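Local coordinates for beta-lactamase (Sphaerobacter thermophilus, PDB 4EWF), which probably hydrolyses the amide bond of beta-lactam rings to give substituted beta-amino acids, as a class A beta-lactamase, at residues V62-D67 / R178-E183; D141-R146 / E159-P164; Q195-R200 / A251-I256; R199-Y204 / V224-F229. All blocks are in the same frame, centred on the assembly; numbering follows the deposited sequence.

Contact 1: V62-D67 / R178-E183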
loop_
_atom_site.group_PDB
_atom_site.type_symbol
_atom_site.label_atom_id
_atom_site.label_comp_id
_atom_site.label_asym_id
_atom_site.label_seq_id
_atom_site.Cartn_x
_atom_site.Cartn_y
_atom_site.Cartn_z
ATOM N N VAL A 62 10.084 8.584 -6.430
ATOM C CA VAL A 62 11.406 8.090 -6.794
ATOM C C VAL A 62 11.511 7.761 -8.287
ATOM O O VAL A 62 12.417 8.238 -8.977
ATOM C CB VAL A 62 11.793 6.859 -5.949
ATOM C CG1 VAL A 62 13.072 6.242 -6.475
ATOM C CG2 VAL A 62 11.933 7.253 -4.483
ATOM N N TYR A 63 10.582 6.964 -8.806
ATOM C CA TYR A 63 10.653 6.603 -10.223
ATOM C C TYR A 63 10.466 7.796 -11.161
ATOM O O TYR A 63 11.038 7.819 -12.256
ATOM C CB TYR A 63 9.698 5.452 -10.577
ATOM C CG TYR A 63 10.226 4.109 -10.114
ATOM C CD1 TYR A 63 10.909 3.270 -10.994
ATOM C CD2 TYR A 63 10.084 3.699 -8.795
ATOM C CE1 TYR A 63 11.412 2.047 -10.579
ATOM C CE2 TYR A 63 10.587 2.478 -8.365
ATOM C CZ TYR A 63 11.251 1.653 -9.266
ATOM O OH TYR A 63 11.760 0.442 -8.841
ATOM N N ARG A 64 9.685 8.790 -10.741
ATOM C CA ARG A 64 9.538 10.008 -11.545
ATOM C C ARG A 64 10.865 10.753 -11.621
ATOM O O ARG A 64 11.205 11.333 -12.652
ATOM C CB ARG A 64 8.462 10.932 -10.970
ATOM C CG ARG A 64 7.050 10.414 -11.129
ATOM C CD ARG A 64 6.047 11.532 -10.950
ATOM N NE ARG A 64 4.684 11.035 -11.065
ATOM C CZ ARG A 64 3.601 11.755 -10.782
ATOM N NH1 ARG A 64 3.724 13.009 -10.359
ATOM N NH2 ARG A 64 2.394 11.217 -10.912
ATOM N N ALA A 65 11.617 10.725 -10.520
ATOM C CA ALA A 65 12.956 11.312 -10.498
ATOM C C ALA A 65 13.871 10.573 -11.472
ATOM O O ALA A 65 14.679 11.189 -12.180
ATOM C CB ALA A 65 13.536 11.262 -9.075
ATOM N N VAL A 66 13.754 9.247 -11.493
ATOM C CA VAL A 66 14.513 8.427 -12.432
ATOM C C VAL A 66 14.093 8.745 -13.868
ATOM O O VAL A 66 14.942 8.880 -14.740
ATOM C CB VAL A 66 14.346 6.913 -12.152
ATOM C CG1 VAL A 66 15.061 6.087 -13.220
ATOM C CG2 VAL A 66 14.878 6.567 -10.771
ATOM N N ASP A 67 12.787 8.888 -14.106
ATOM C CA ASP A 67 12.303 9.262 -15.443
ATOM C C ASP A 67 12.880 10.607 -15.900
ATOM O O ASP A 67 13.254 10.767 -17.059
ATOM C CB ASP A 67 10.769 9.331 -15.495
ATOM C CG ASP A 67 10.107 7.968 -15.347
ATOM O OD1 ASP A 67 10.790 6.940 -15.542
ATOM O OD2 ASP A 67 8.892 7.931 -15.042
ATOM N N ARG A 178 -0.229 5.666 -15.835
ATOM C CA ARG A 178 -0.393 7.102 -15.650
ATOM C C ARG A 178 0.451 7.674 -14.511
ATOM O O ARG A 178 0.673 8.889 -14.461
ATOM C CB ARG A 178 -1.867 7.444 -15.397
ATOM C CG ARG A 178 -2.715 7.570 -16.653
ATOM C CD ARG A 178 -4.100 8.124 -16.324
ATOM N NE ARG A 178 -4.839 7.243 -15.419
ATOM C CZ ARG A 178 -4.979 7.442 -14.110
ATOM N NH1 ARG A 178 -4.442 8.512 -13.528
ATOM N NH2 ARG A 178 -5.669 6.572 -13.381
ATOM N N ALA A 179 0.909 6.813 -13.601
ATOM C CA ALA A 179 1.596 7.281 -12.393
ATOM C C ALA A 179 2.988 7.827 -12.687
ATOM O O ALA A 179 3.483 8.698 -11.971
ATOM C CB ALA A 179 1.668 6.171 -11.334
ATOM N N ALA A 180 3.613 7.292 -13.733
ATOM C CA ALA A 180 4.949 7.693 -14.175
ATOM C C ALA A 180 5.072 7.183 -15.609
ATOM O O ALA A 180 4.052 6.906 -16.243
ATOM C CB ALA A 180 6.032 7.083 -13.266
ATOM N N SER A 181 6.286 7.051 -16.139
ATOM C CA SER A 181 6.429 6.450 -17.467
ATOM C C SER A 181 5.944 5.003 -17.395
ATOM O O SER A 181 5.870 4.430 -16.306
ATOM C CB SER A 181 7.875 6.507 -17.949
ATOM O OG SER A 181 8.657 5.505 -17.328
ATOM N N GLN A 182 5.592 4.418 -18.538
ATOM C CA GLN A 182 5.071 3.046 -18.550
ATOM C C GLN A 182 6.114 2.050 -18.046
ATOM O O GLN A 182 5.782 1.085 -17.351
ATOM C CB GLN A 182 4.582 2.646 -19.947
ATOM C CG GLN A 182 4.101 1.206 -20.044
ATOM C CD GLN A 182 2.955 0.921 -19.087
ATOM O OE1 GLN A 182 1.817 1.328 -19.329
ATOM N NE2 GLN A 182 3.251 0.228 -17.988
ATOM N N GLU A 183 7.377 2.273 -18.401
ATOM C CA GLU A 183 8.460 1.423 -17.911
ATOM C C GLU A 183 8.505 1.460 -16.389
ATOM O O GLU A 183 8.637 0.427 -15.730
ATOM C CB GLU A 183 9.820 1.867 -18.473
ATOM C CG GLU A 183 10.995 1.084 -17.899
ATOM C CD GLU A 183 12.353 1.641 -18.309
ATOM O OE1 GLU A 183 13.269 1.673 -17.452
ATOM O OE2 GLU A 183 12.507 2.033 -19.484
#
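R64 and D67, one turn apart on the last turns of helix 55-67, reach two successive parts of the 178-181 loop. R64 donates two hydrogen bonds to a backbone carbonyl: its guanidinium comes side-on to A179 O, which accepts from NE at 2.8 Å and from NH2 at 2.9 Å. A179 O lies in the guanidinium plane and is met by R64 NE nearly end-on (C=O...NE 163°), by NH2 more obliquely. The chain of R64 is extended from CG to NE, which carries the planar group out from the helix to this carbonyl.

The carboxylate bonds belong to D67. D67 OD2 takes the backbone N of S181 at 3.0 Å on its syn side, though 35° out of the carboxylate plane, while D67 OD1 receives S181 OG at 3.1 Å from above that plane. OD1 also binds the hydroxyl of S184. With OG at chi1 78°, S181 N-caps helix 182-192 through the backbone N of S184; D67 thus holds both the N and the hydroxyl of the capping residue.

Packing is slight: A180 CB touches D67 OD2 at 3.5 Å and R64 CG at 4.1 Å. This surface contact ties the C-terminal end of helix 55-67 to the start of helix 182-192; nearby, Y63 packs on M188 and M191, A179 rests on helix 164-175, and R64 NH1 bonds S136 at the end of helix 127-136.

Contact 2: D141-R146 / E159-P164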
loop_
_atom_site.group_PDB
_atom_site.type_symbol
_atom_site.label_atom_id
_atom_site.label_comp_id
_atom_site.label_asym_id
_atom_site.label_seq_id
_atom_site.Cartn_x
_atom_site.Cartn_y
_atom_site.Cartn_z
ATOM N N ASP A 141 -7.087 13.961 -0.172
ATOM C CA ASP A 141 -7.147 13.869 1.294
ATOM C C ASP A 141 -5.989 13.088 1.906
ATOM O O ASP A 141 -6.070 12.637 3.048
ATOM C CB ASP A 141 -8.465 13.211 1.706
ATOM C CG ASP A 141 -9.666 14.018 1.263
ATOM O OD1 ASP A 141 -9.766 15.194 1.684
ATOM O OD2 ASP A 141 -10.487 13.482 0.483
ATOM N N SER A 142 -4.923 12.908 1.135
ATOM C CA SER A 142 -3.782 12.137 1.602
ATOM C C SER A 142 -2.512 12.991 1.626
ATOM O O SER A 142 -2.429 14.005 0.938
ATOM C CB SER A 142 -3.569 10.925 0.696
ATOM O OG SER A 142 -4.719 10.091 0.708
ATOM N N ASN A 143 -1.505 12.558 2.384
ATOM C CA ASN A 143 -0.281 13.353 2.476
ATOM C C ASN A 143 0.868 12.536 3.057
ATOM O O ASN A 143 0.648 11.503 3.706
ATOM C CB ASN A 143 -0.525 14.574 3.371
ATOM C CG ASN A 143 -0.742 14.181 4.842
ATOM O OD1 ASN A 143 -1.749 13.560 5.183
ATOM N ND2 ASN A 143 0.223 14.518 5.709
ATOM N N LEU A 144 2.086 13.008 2.814
ATOM C CA LEU A 144 3.253 12.557 3.556
ATOM C C LEU A 144 3.867 13.784 4.229
ATOM O O LEU A 144 4.336 14.702 3.557
ATOM C CB LEU A 144 4.279 11.905 2.621
ATOM C CG LEU A 144 5.600 11.554 3.311
ATOM C CD1 LEU A 144 5.355 10.458 4.325
ATOM C CD2 LEU A 144 6.644 11.116 2.298
ATOM N N SER A 145 3.839 13.817 5.556
ATOM C CA SER A 145 4.322 14.976 6.291
ATOM C C SER A 145 5.244 14.549 7.424
ATOM O O SER A 145 5.846 15.382 8.084
ATOM C CB SER A 145 3.140 15.792 6.839
ATOM O OG SER A 145 2.346 16.308 5.769
ATOM N N ARG A 146 5.371 13.237 7.627
ATOM C CA ARG A 146 6.089 12.684 8.783
ATOM C C ARG A 146 6.937 11.463 8.387
ATOM O O ARG A 146 6.414 10.512 7.792
ATOM C CB ARG A 146 5.062 12.309 9.863
ATOM C CG ARG A 146 5.575 11.566 11.099
ATOM C CD ARG A 146 4.392 11.251 12.028
ATOM N NE ARG A 146 4.625 10.136 12.947
ATOM C CZ ARG A 146 4.998 10.282 14.211
ATOM N NH1 ARG A 146 5.191 11.496 14.708
ATOM N NH2 ARG A 146 5.182 9.214 14.978
ATOM N N GLU A 159 0.451 14.021 11.098
ATOM C CA GLU A 159 0.277 12.623 10.772
ATOM C C GLU A 159 0.171 12.473 9.261
ATOM O O GLU A 159 -0.140 13.447 8.550
ATOM C CB GLU A 159 -0.988 12.079 11.472
ATOM C CG GLU A 159 -1.294 10.592 11.224
ATOM C CD GLU A 159 -0.180 9.655 11.695
ATOM O OE1 GLU A 159 0.813 9.482 10.952
ATOM O OE2 GLU A 159 -0.310 9.083 12.802
ATOM N N ASN A 160 0.459 11.267 8.777
ATOM C CA ASN A 160 0.261 10.910 7.379
ATOM C C ASN A 160 -1.128 10.278 7.229
ATOM O O ASN A 160 -1.357 9.164 7.704
ATOM C CB ASN A 160 1.318 9.899 6.918
ATOM C CG ASN A 160 2.733 10.412 7.087
ATOM O OD1 ASN A 160 2.996 11.600 6.930
ATOM N ND2 ASN A 160 3.648 9.518 7.436
ATOM N N TRP A 161 -2.036 10.991 6.569
ATOM C CA TRP A 161 -3.434 10.568 6.434
ATOM C C TRP A 161 -3.671 9.918 5.078
ATOM O O TRP A 161 -3.003 10.237 4.105
ATOM C CB TRP A 161 -4.387 11.773 6.620
ATOM C CG TRP A 161 -4.254 12.397 7.984
ATOM C CD1 TRP A 161 -3.689 13.612 8.289
ATOM C CD2 TRP A 161 -4.644 11.811 9.237
ATOM N NE1 TRP A 161 -3.717 13.817 9.650
ATOM C CE2 TRP A 161 -4.297 12.728 10.256
ATOM C CE3 TRP A 161 -5.255 10.597 9.594
ATOM C CZ2 TRP A 161 -4.550 12.479 11.618
ATOM C CZ3 TRP A 161 -5.503 10.339 10.944
ATOM C CH2 TRP A 161 -5.154 11.286 11.942
ATOM N N ALA A 162 -4.625 8.992 5.027
ATOM C CA ALA A 162 -5.027 8.356 3.785
ATOM C C ALA A 162 -6.542 8.229 3.736
ATOM O O ALA A 162 -7.203 8.231 4.777
ATOM C CB ALA A 162 -4.418 6.970 3.702
ATOM N N THR A 163 -7.091 8.078 2.532
ATOM C CA THR A 163 -8.450 7.560 2.410
ATOM C C THR A 163 -8.405 6.374 1.474
ATOM O O THR A 163 -7.546 6.304 0.609
ATOM C CB THR A 163 -9.470 8.595 1.855
ATOM O OG1 THR A 163 -9.177 8.862 0.484
ATOM C CG2 THR A 163 -9.415 9.888 2.643
ATOM N N PRO A 164 -9.336 5.424 1.649
ATOM C CA PRO A 164 -9.385 4.290 0.716
ATOM C C PRO A 164 -9.569 4.789 -0.732
ATOM O O PRO A 164 -8.880 4.294 -1.630
ATOM C CB PRO A 164 -10.614 3.487 1.198
ATOM C CG PRO A 164 -10.803 3.894 2.656
ATOM C CD PRO A 164 -10.384 5.359 2.689
HETATM O O HOH W 1 -10.700 10.894 -0.415
HETATM O O HOH W 2 -0.863 9.273 2.793
#
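N160 OD1 is gripped by two successive backbone N-H groups, S145 N at 2.7 Å and R146 N at 3.0 Å, while its ND2 donates to R146 O at 3.0 Å. The R146 N bond uses a lone pair in the plane of the N160 amide, whereas S145 N is tilted from it; ND2, R146 O and the amide are coplanar, and that bond is nearly straight (175°). Three bonds therefore fix the rotation of this buried amide.

N143 makes a reciprocal grip from the opposite segment. With CG between its own N and carbonyl carbon (chi1 68°), the amide turns over the 159-161 backbone: ND2 bonds E159 O at 3.1 Å in the amide plane, and OD1 accepts W161 N at 2.9 Å from above it. ND2 also donates to S145 OG. The main-chain link N143 N to W161 O is longer, 3.3 Å, and water 2 joins W161 O to N143 O. Further along, water 1 donates to D141 OD2 and accepts from T163 OG1, which also caps helix 164-175 by accepting from D166 N.

Packing is thinner: D141 CB meets T163 CG2 at 3.6 Å, and L144 CD1 lies alongside the N160 amide. The two segments run roughly antiparallel and form the neck of the intervening 147-158 loop, which by position is consistent with the omega loop of class A enzymes. Strand 161-162 pairs on its other side with strand 48-49; L144 packs on helix 127-136, S142 bonds D166 at the start of helix 164-175, and A162 packs on F242 of strand 235-244.

Contact 3: Q195-R200 / A251-I256; sequences QQNPRR and AGEQAI
N197 is the first residue of the 195-200 loop to meet helix 249-266, donating from ND2 to E253 OE2 at 2.9 Å. The two side chains approach from opposite directions; the oxygen lies in the N197 amide plane, and the bond is nearly straight (169°). The other end of the amide is fixed within the loop: OD1 accepts R199 N, closing an Asx turn, and R199 NH1 comes to it from the opposite face of its plane.

R199 runs alongside E253, pointing the same way. Its CD lies 3.5 Å from E253 OE1, but no N-H of R199 points at that oxygen, so the opposite charges are merely near each other, with R199 NE 4.6 Å from E253 OE1.

R200 forms the salt bridge. NE at 2.8 Å and NH2 at 3.0 Å both reach E253 OE2 side-on, the oxygen lying in the guanidinium plane and offering NE its anti lone pair; the carboxylate is turned 70° from that plane. One oxygen of E253 thus collects three N-H donors. NH2 is also held by S219 OG. Nearer the backbone, R200 CB packs on I256 CG2 at 3.8 Å, one turn on from E253.

The guanidinium lies beside strand 212-220, whose K216-T217-G218 fits a KTG motif, and a sulfate, probably from the crystallisation liquor, lies about 4 Å from the R200 side chain. An arginine beside the KTG strand, as in many class A beta-lactamases, is consistent with a role in receiving the substrate carboxylate; E253 would then be a second-shell residue positioning it.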
loop_
_atom_site.group_PDB
_atom_site.type_symbol
_atom_site.label_atom_id
_atom_site.label_comp_id
_atom_site.label_asym_id
_atom_site.label_seq_id
_atom_site.Cartn_x
_atom_site.Cartn_y
_atom_site.Cartn_z
ATOM N N GLN A 195 5.899 -7.916 -2.165
ATOM C CA GLN A 195 5.289 -7.863 -0.829
ATOM C C GLN A 195 5.491 -9.183 -0.072
ATOM O O GLN A 195 5.143 -10.249 -0.575
ATOM C CB GLN A 195 3.788 -7.565 -0.973
ATOM C CG GLN A 195 2.982 -7.604 0.320
ATOM C CD GLN A 195 3.581 -6.736 1.403
ATOM O OE1 GLN A 195 3.993 -7.236 2.437
ATOM N NE2 GLN A 195 3.622 -5.427 1.172
ATOM N N GLN A 196 6.058 -9.125 1.129
ATOM C CA GLN A 196 6.382 -10.366 1.835
ATOM C C GLN A 196 5.305 -10.875 2.797
ATOM O O GLN A 196 5.402 -12.000 3.286
ATOM C CB GLN A 196 7.730 -10.253 2.554
ATOM C CG GLN A 196 8.882 -10.095 1.579
ATOM C CD GLN A 196 10.219 -10.476 2.183
ATOM O OE1 GLN A 196 10.316 -10.780 3.380
ATOM N NE2 GLN A 196 11.260 -10.472 1.354
ATOM N N ASN A 197 4.297 -10.052 3.081
ATOM C CA ASN A 197 3.213 -10.470 3.967
ATOM C C ASN A 197 1.959 -10.859 3.176
ATOM O O ASN A 197 1.220 -9.979 2.725
ATOM C CB ASN A 197 2.875 -9.343 4.943
ATOM C CG ASN A 197 1.765 -9.729 5.913
ATOM O OD1 ASN A 197 1.323 -10.869 5.923
ATOM N ND2 ASN A 197 1.327 -8.781 6.734
ATOM N N PRO A 198 1.716 -12.169 3.008
ATOM C CA PRO A 198 0.576 -12.654 2.214
ATOM C C PRO A 198 -0.733 -12.800 2.995
ATOM O O PRO A 198 -1.662 -13.423 2.477
ATOM C CB PRO A 198 1.035 -14.053 1.806
ATOM C CG PRO A 198 1.799 -14.526 2.997
ATOM C CD PRO A 198 2.541 -13.288 3.505
ATOM N N ARG A 199 -0.818 -12.241 4.198
ATOM C CA ARG A 199 -1.925 -12.559 5.097
ATOM C C ARG A 199 -3.123 -11.625 4.930
ATOM O O ARG A 199 -4.167 -11.828 5.559
ATOM C CB ARG A 199 -1.448 -12.509 6.555
ATOM C CG ARG A 199 -0.381 -13.548 6.896
ATOM C CD ARG A 199 0.171 -13.308 8.289
ATOM N NE ARG A 199 1.307 -14.183 8.605
ATOM C CZ ARG A 199 2.548 -13.959 8.181
ATOM N NH1 ARG A 199 2.799 -12.908 7.404
ATOM N NH2 ARG A 199 3.532 -14.784 8.519
ATOM N N ARG A 200 -2.979 -10.595 4.104
ATOM C CA ARG A 200 -4.074 -9.629 3.959
ATOM C C ARG A 200 -4.699 -9.739 2.561
ATOM O O ARG A 200 -5.406 -10.708 2.274
ATOM C CB ARG A 200 -3.603 -8.212 4.320
ATOM C CG ARG A 200 -2.911 -8.184 5.702
ATOM C CD ARG A 200 -2.395 -6.818 6.137
ATOM N NE ARG A 200 -1.507 -6.960 7.294
ATOM C CZ ARG A 200 -0.912 -5.952 7.928
ATOM N NH1 ARG A 200 -1.107 -4.694 7.536
ATOM N NH2 ARG A 200 -0.115 -6.210 8.963
ATOM N N ALA A 251 -7.023 -9.928 14.028
ATOM C CA ALA A 251 -8.361 -9.562 13.576
ATOM C C ALA A 251 -8.289 -8.638 12.357
ATOM O O ALA A 251 -9.094 -8.741 11.425
ATOM C CB ALA A 251 -9.152 -8.911 14.706
ATOM N N GLY A 252 -7.333 -7.721 12.372
ATOM C CA GLY A 252 -7.150 -6.816 11.252
ATOM C C GLY A 252 -6.784 -7.560 9.969
ATOM O O GLY A 252 -7.382 -7.340 8.918
ATOM N N GLU A 253 -5.806 -8.450 10.060
ATOM C CA GLU A 253 -5.386 -9.216 8.893
ATOM C C GLU A 253 -6.517 -10.107 8.380
ATOM O O GLU A 253 -6.771 -10.149 7.179
ATOM C CB GLU A 253 -4.106 -10.007 9.176
ATOM C CG GLU A 253 -2.942 -9.054 9.564
ATOM C CD GLU A 253 -1.569 -9.710 9.519
ATOM O OE1 GLU A 253 -1.396 -10.805 10.122
ATOM O OE2 GLU A 253 -0.664 -9.120 8.877
ATOM N N GLN A 254 -7.214 -10.782 9.285
ATOM C CA GLN A 254 -8.327 -11.645 8.881
ATOM C C GLN A 254 -9.436 -10.858 8.155
ATOM O O GLN A 254 -10.011 -11.330 7.168
ATOM C CB GLN A 254 -8.895 -12.379 10.101
ATOM C CG GLN A 254 -10.087 -13.268 9.793
ATOM C CD GLN A 254 -9.855 -14.695 10.243
ATOM O OE1 GLN A 254 -9.372 -15.533 9.476
ATOM N NE2 GLN A 254 -10.181 -14.977 11.506
ATOM N N ALA A 255 -9.739 -9.663 8.653
ATOM C CA ALA A 255 -10.771 -8.830 8.050
ATOM C C ALA A 255 -10.421 -8.461 6.612
ATOM O O ALA A 255 -11.251 -8.567 5.725
ATOM C CB ALA A 255 -10.990 -7.563 8.880
ATOM N N ILE A 256 -9.192 -8.009 6.387
ATOM C CA ILE A 256 -8.783 -7.650 5.041
ATOM C C ILE A 256 -8.825 -8.867 4.114
ATOM O O ILE A 256 -9.321 -8.773 2.999
ATOM C CB ILE A 256 -7.389 -6.983 5.008
ATOM C CG1 ILE A 256 -7.425 -5.694 5.846
ATOM C CG2 ILE A 256 -7.002 -6.664 3.565
ATOM C CD1 ILE A 256 -6.066 -5.023 6.088
#

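Contact 4: R199-Y204 / V224-F229; sequences RRIGRY and VNDVGF
D226 OD2 is held by I201 N at 2.9 Å and by water 3, which donates to it at 3.0 Å. The acceptor belongs to strand 223-232 in the five-stranded antiparallel sheet of the beta-lactamase fold; the donor belongs to a type I beta turn, R200 to R203, that lies against the sheet. I201 N approaches the anti lone pair of OD2. Water 3 also accepts from R200 N and G202 N, so the carboxylate anchors the turn both directly and through one solvent molecule. The second oxygen, OD1, bonds S215 OG on the adjacent strand 212-220, and CG anti to the backbone N (chi1 -156°) sets the carboxylate between that strand and the turn.

R200, just before I201, adds a second anchor: R200 NH1 donates to N225 O at 2.9 Å, the oxygen lying within the guanidinium plane. V224 CG1 sits over one face of the same group, 3.5 Å above the plane and offset toward the rim, so a methyl packs on the flat of the cation while a carbonyl takes its edge. R200 CB lies 3.2 Å from D226 OD2.

I201 adds packing: its CB and CG1 lie against the D226 carboxylate, and the side chain also meets V239 and T260. Its CD1 passes D226 CG at 3.6 Å and ends over the strand backbone, 3.3 Å from G228 N, where the glycine has no side chain in the way.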
loop_
_atom_site.group_PDB
_atom_site.type_symbol
_atom_site.label_atom_id
_atom_site.label_comp_id
_atom_site.label_asym_id
_atom_site.label_seq_id
_atom_site.Cartn_x
_atom_site.Cartn_y
_atom_site.Cartn_z
ATOM N N ARG A 199 -0.818 -12.241 4.198
ATOM C CA ARG A 199 -1.925 -12.559 5.097
ATOM C C ARG A 199 -3.123 -11.625 4.930
ATOM O O ARG A 199 -4.167 -11.828 5.559
ATOM C CB ARG A 199 -1.448 -12.509 6.555
ATOM C CG ARG A 199 -0.381 -13.548 6.896
ATOM C CD ARG A 199 0.171 -13.308 8.289
ATOM N NE ARG A 199 1.307 -14.183 8.605
ATOM C CZ ARG A 199 2.548 -13.959 8.181
ATOM N NH1 ARG A 199 2.799 -12.908 7.404
ATOM N NH2 ARG A 199 3.532 -14.784 8.519
ATOM N N ARG A 200 -2.979 -10.595 4.104
ATOM C CA ARG A 200 -4.074 -9.629 3.959
ATOM C C ARG A 200 -4.699 -9.739 2.561
ATOM O O ARG A 200 -5.406 -10.708 2.274
ATOM C CB ARG A 200 -3.603 -8.212 4.320
ATOM C CG ARG A 200 -2.911 -8.184 5.702
ATOM C CD ARG A 200 -2.395 -6.818 6.137
ATOM N NE ARG A 200 -1.507 -6.960 7.294
ATOM C CZ ARG A 200 -0.912 -5.952 7.928
ATOM N NH1 ARG A 200 -1.107 -4.694 7.536
ATOM N NH2 ARG A 200 -0.115 -6.210 8.963
ATOM N N ILE A 201 -4.431 -8.778 1.682
ATOM C CA ILE A 201 -4.937 -8.886 0.313
ATOM C C ILE A 201 -4.500 -10.224 -0.285
ATOM O O ILE A 201 -5.261 -10.897 -0.996
ATOM C CB ILE A 201 -4.446 -7.717 -0.569
ATOM C CG1 ILE A 201 -5.209 -6.443 -0.210
ATOM C CG2 ILE A 201 -4.603 -8.057 -2.050
ATOM C CD1 ILE A 201 -4.615 -5.173 -0.796
ATOM N N GLY A 202 -3.280 -10.638 0.030
ATOM C CA GLY A 202 -2.745 -11.826 -0.614
ATOM C C GLY A 202 -3.326 -13.157 -0.156
ATOM O O GLY A 202 -3.074 -14.200 -0.763
ATOM N N ARG A 203 -4.102 -13.144 0.918
ATOM C CA ARG A 203 -4.428 -14.403 1.566
ATOM C C ARG A 203 -5.202 -15.395 0.698
ATOM O O ARG A 203 -4.878 -16.590 0.631
ATOM C CB ARG A 203 -5.166 -14.169 2.874
ATOM C CG ARG A 203 -5.407 -15.482 3.589
ATOM C CD ARG A 203 -5.906 -15.256 4.986
ATOM N NE ARG A 203 -6.547 -16.459 5.502
ATOM C CZ ARG A 203 -7.063 -16.553 6.721
ATOM N NH1 ARG A 203 -7.639 -17.689 7.110
ATOM N NH2 ARG A 203 -7.000 -15.503 7.547
ATOM N N TYR A 204 -6.220 -14.909 0.011
ATOM C CA TYR A 204 -7.042 -15.814 -0.774
ATOM C C TYR A 204 -6.819 -15.643 -2.276
ATOM O O TYR A 204 -7.713 -15.910 -3.085
ATOM C CB TYR A 204 -8.513 -15.636 -0.386
ATOM C CG TYR A 204 -8.798 -16.023 1.052
ATOM C CD1 TYR A 204 -8.855 -17.353 1.431
ATOM C CD2 TYR A 204 -9.004 -15.055 2.028
ATOM C CE1 TYR A 204 -9.106 -17.713 2.744
ATOM C CE2 TYR A 204 -9.257 -15.408 3.334
ATOM C CZ TYR A 204 -9.309 -16.733 3.684
ATOM O OH TYR A 204 -9.566 -17.078 4.984
ATOM N N VAL A 224 -4.431 -1.558 10.875
ATOM C CA VAL A 224 -4.054 -2.614 9.926
ATOM C C VAL A 224 -4.606 -2.293 8.528
ATOM O O VAL A 224 -5.830 -2.256 8.326
ATOM C CB VAL A 224 -4.523 -4.009 10.417
ATOM C CG1 VAL A 224 -4.075 -5.134 9.441
ATOM C CG2 VAL A 224 -3.997 -4.281 11.836
ATOM N N ASN A 225 -3.705 -2.017 7.582
ATOM C CA ASN A 225 -4.098 -1.616 6.227
ATOM C C ASN A 225 -3.421 -2.504 5.187
ATOM O O ASN A 225 -2.373 -3.102 5.459
ATOM C CB ASN A 225 -3.689 -0.149 5.920
ATOM C CG ASN A 225 -4.039 0.827 7.027
ATOM O OD1 ASN A 225 -5.067 0.700 7.692
ATOM N ND2 ASN A 225 -3.191 1.848 7.203
ATOM N N ASP A 226 -4.002 -2.562 3.989
ATOM C CA ASP A 226 -3.341 -3.161 2.823
ATOM C C ASP A 226 -3.914 -2.531 1.549
ATOM O O ASP A 226 -5.125 -2.358 1.420
ATOM C CB ASP A 226 -3.490 -4.689 2.818
ATOM C CG ASP A 226 -2.382 -5.397 2.022
ATOM O OD1 ASP A 226 -1.397 -4.735 1.615
ATOM O OD2 ASP A 226 -2.501 -6.623 1.800
ATOM N N VAL A 227 -3.039 -2.154 0.628
ATOM C CA VAL A 227 -3.461 -1.475 -0.591
ATOM C C VAL A 227 -2.791 -2.152 -1.764
ATOM O O VAL A 227 -1.568 -2.249 -1.799
ATOM C CB VAL A 227 -3.027 0.013 -0.586
ATOM C CG1 VAL A 227 -3.248 0.637 -1.983
ATOM C CG2 VAL A 227 -3.762 0.792 0.505
ATOM N N GLY A 228 -3.565 -2.649 -2.722
ATOM C CA GLY A 228 -2.927 -3.326 -3.840
ATOM C C GLY A 228 -3.846 -3.791 -4.947
ATOM O O GLY A 228 -4.933 -3.243 -5.141
ATOM N N PHE A 229 -3.404 -4.811 -5.681
ATOM C CA PHE A 229 -4.158 -5.284 -6.817
ATOM C C PHE A 229 -4.054 -6.795 -6.929
ATOM O O PHE A 229 -3.098 -7.410 -6.459
ATOM C CB PHE A 229 -3.615 -4.658 -8.103
ATOM C CG PHE A 229 -2.234 -5.120 -8.443
ATOM C CD1 PHE A 229 -2.038 -6.185 -9.313
ATOM C CD2 PHE A 229 -1.123 -4.512 -7.866
ATOM C CE1 PHE A 229 -0.757 -6.624 -9.626
ATOM C CE2 PHE A 229 0.166 -4.947 -8.178
ATOM C CZ PHE A 229 0.346 -6.008 -9.043
HETATM O O HOH W 3 -1.335 -9.423 2.022
#

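Overall arrangement
Contacts 3 and 4 form one unit: they share R199 and R200, their centres are 5 Å apart, and a probable hydrogen bond, Q254 OE1 to R203 NH2 at 3.1 Å, joins them. Together they fix the loop before strand 212-220 between helix 249-266 and the sheet. Contact 2 approaches contact 4 to about 6 Å between nearest atoms. L144, R200 and V227 lie near, without touching, S52, K55, S113 and K216, whose pattern fits a serine beta-lactamase active site; contacts 2, 3 and 4 border this probable site. A sulfate lies about 4 Å from the shared R200 side chain. Contact 1 lies on the helical side, its centre 28 Å from that of contact 3 across the chain's centre.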